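Local coordinates for PcyX_EBK42635 (Marine metagenome, PDB 5OWG), which probably reduces biliverdin to phycoerythrobilin in a ferredoxin-dependent four-electron reaction, as a bilin reductase encoded by oceanic phages, at residues P35-F40 and I57-L62. Residues are numbered along the deposited sequence; the frame is centred on the assembly and turned at random.
Sequences PGMERF and IRRAHL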
loop_
_atom_site.group_PDB
_atom_site.type_symbol
_atom_site.label_atom_id
_atom_site.label_comp_id
_atom_site.label_asym_id
_atom_site.label_seq_id
_atom_site.Cartn_x
_atom_site.Cartn_y
_atom_site.Cartn_z
ATOM N N PRO A 35 -14.933 1.969 5.587
ATOM C CA PRO A 35 -16.180 1.277 5.235
ATOM C C PRO A 35 -15.955 0.221 4.161
ATOM O O PRO A 35 -15.327 0.479 3.131
ATOM C CB PRO A 35 -17.081 2.411 4.733
ATOM C CG PRO A 35 -16.551 3.633 5.374
ATOM C CD PRO A 35 -15.073 3.433 5.496
ATOM N N GLY A 36 -16.483 -0.980 4.408
ATOM C CA GLY A 36 -16.398 -2.081 3.479
ATOM C C GLY A 36 -15.260 -3.046 3.749
ATOM O O GLY A 36 -15.350 -4.219 3.362
ATOM N N MET A 37 -14.193 -2.585 4.407
ATOM C CA MET A 37 -13.016 -3.425 4.594
ATOM C C MET A 37 -13.274 -4.592 5.537
ATOM O O MET A 37 -12.549 -5.591 5.472
ATOM C CB MET A 37 -11.850 -2.591 5.126
ATOM C CG MET A 37 -10.495 -3.265 4.960
ATOM S SD MET A 37 -9.956 -3.295 3.242
ATOM C CE MET A 37 -9.543 -1.570 2.978
ATOM N N GLU A 38 -14.281 -4.495 6.411
ATOM C CA GLU A 38 -14.583 -5.609 7.304
ATOM C C GLU A 38 -14.860 -6.890 6.532
ATOM O O GLU A 38 -14.732 -7.982 7.098
ATOM C CB GLU A 38 -15.775 -5.266 8.204
ATOM C CG GLU A 38 -17.139 -5.267 7.515
ATOM C CD GLU A 38 -17.294 -4.147 6.503
ATOM O OE1 GLU A 38 -16.567 -3.138 6.615
ATOM O OE2 GLU A 38 -18.142 -4.275 5.596
ATOM N N ARG A 39 -15.233 -6.784 5.256
ATOM C CA ARG A 39 -15.475 -7.958 4.429
ATOM C C ARG A 39 -14.189 -8.652 4.005
ATOM O O ARG A 39 -14.260 -9.711 3.374
ATOM C CB ARG A 39 -16.266 -7.565 3.179
ATOM C CG ARG A 39 -17.534 -6.773 3.456
ATOM C CD ARG A 39 -18.108 -6.196 2.172
ATOM N NE ARG A 39 -17.201 -5.237 1.545
ATOM C CZ ARG A 39 -17.376 -4.717 0.334
ATOM N NH1 ARG A 39 -18.426 -5.063 -0.400
ATOM N NH2 ARG A 39 -16.496 -3.850 -0.150
ATOM N N PHE A 40 -13.020 -8.083 4.324
ATOM C CA PHE A 40 -11.751 -8.614 3.841
ATOM C C PHE A 40 -10.734 -8.801 4.962
ATOM O O PHE A 40 -9.529 -8.862 4.694
ATOM C CB PHE A 40 -11.180 -7.706 2.751
ATOM C CG PHE A 40 -12.186 -7.319 1.709
ATOM C CD1 PHE A 40 -12.808 -8.288 0.937
ATOM C CD2 PHE A 40 -12.516 -5.990 1.501
ATOM C CE1 PHE A 40 -13.738 -7.939 -0.021
ATOM C CE2 PHE A 40 -13.447 -5.634 0.541
ATOM C CZ PHE A 40 -14.058 -6.610 -0.220
ATOM N N ILE A 57 -1.645 12.438 5.039
ATOM C CA ILE A 57 -1.809 11.228 4.242
ATOM C C ILE A 57 -3.251 10.769 4.406
ATOM O O ILE A 57 -3.632 10.273 5.474
ATOM C CB ILE A 57 -0.824 10.131 4.669
ATOM C CG1 ILE A 57 0.620 10.579 4.417
ATOM C CG2 ILE A 57 -1.108 8.825 3.935
ATOM C CD1 ILE A 57 1.629 9.896 5.315
ATOM N N ARG A 58 -4.055 10.923 3.350
ATOM C CA ARG A 58 -5.468 10.573 3.453
ATOM C C ARG A 58 -5.673 9.072 3.603
ATOM O O ARG A 58 -6.635 8.646 4.254
ATOM C CB ARG A 58 -6.242 11.088 2.236
ATOM C CG ARG A 58 -5.947 10.378 0.921
ATOM C CD ARG A 58 -6.919 10.826 -0.160
ATOM N NE ARG A 58 -6.638 10.193 -1.447
ATOM C CZ ARG A 58 -7.136 9.024 -1.843
ATOM N NH1 ARG A 58 -7.953 8.332 -1.058
ATOM N NH2 ARG A 58 -6.812 8.542 -3.034
ATOM N N ARG A 59 -4.795 8.257 3.022
ATOM C CA ARG A 59 -4.994 6.814 3.071
ATOM C C ARG A 59 -3.661 6.081 3.039
ATOM O O ARG A 59 -2.821 6.335 2.170
ATOM C CB ARG A 59 -5.882 6.347 1.914
ATOM C CG ARG A 59 -6.251 4.878 1.989
ATOM C CD ARG A 59 -7.304 4.508 0.958
ATOM N NE ARG A 59 -7.809 3.149 1.151
ATOM C CZ ARG A 59 -7.322 2.064 0.554
ATOM N NH1 ARG A 59 -6.304 2.157 -0.293
ATOM N NH2 ARG A 59 -7.858 0.878 0.804
ATOM N N ALA A 60 -3.486 5.173 3.997
ATOM C CA ALA A 60 -2.359 4.248 4.042
ATOM C C ALA A 60 -2.929 2.865 4.309
ATOM O O ALA A 60 -3.578 2.655 5.337
ATOM C CB ALA A 60 -1.358 4.643 5.131
ATOM N N HIS A 61 -2.686 1.925 3.396
ATOM C CA HIS A 61 -3.412 0.660 3.366
ATOM C C HIS A 61 -2.423 -0.495 3.363
ATOM O O HIS A 61 -1.576 -0.583 2.469
ATOM C CB HIS A 61 -4.321 0.599 2.134
ATOM C CG HIS A 61 -5.045 -0.701 1.970
ATOM N ND1 HIS A 61 -5.505 -1.142 0.748
ATOM C CD2 HIS A 61 -5.398 -1.648 2.870
ATOM C CE1 HIS A 61 -6.105 -2.308 0.900
ATOM N NE2 HIS A 61 -6.056 -2.638 2.179
ATOM N N LEU A 62 -2.541 -1.381 4.349
ATOM C CA LEU A 62 -1.709 -2.575 4.446
ATOM C C LEU A 62 -2.578 -3.797 4.183
ATOM O O LEU A 62 -3.504 -4.082 4.950
ATOM C CB LEU A 62 -1.042 -2.679 5.817
ATOM C CG LEU A 62 -0.166 -3.919 6.030
ATOM C CD1 LEU A 62 1.085 -3.854 5.163
ATOM C CD2 LEU A 62 0.198 -4.084 7.497
#
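In the alpha/beta/alpha sandwich of the ferredoxin-dependent bilin reductases, Met37 of the short 3-10 turn at 37-39 reaches one side of the central antiparallel sheet, meeting Arg59 and His61 of strand 57-67. The backbones stay well apart, with 10.5 Å between the CA atoms of Met37 and His61, and the methyl end of Met37 meets the side-chain ends of Arg59 and His61. With chi2 and chi3 of Met37 both at 72°, the chain bends and brings its methyl over a face of the imidazole, a CH-pi contact with CE 4.1 Å from the ring centroid of His61. Atom SD of Met37 lies farther off and oblique to that ring. The same CE touches the guanidinium of Arg59 at its edge, 3.7 Å from NH2. Arg59, extended from CG to NE, lays its guanidinium beside His61, whose CB lies 3.3 Å above that plane, toward the rim. Polar partners come from elsewhere: Glu34 forms a salt bridge with Arg59 NE, Leu231 O accepts from NH1, and Asn49 OD1 bonds His61 NE2. No hydrogen bond joins the two segments, so the contact is probably mainly van der Waals and CH-pi in nature, a buried methyl set against two polar groups whose orientation is probably set in large part by Glu34, Leu231 and Asn49.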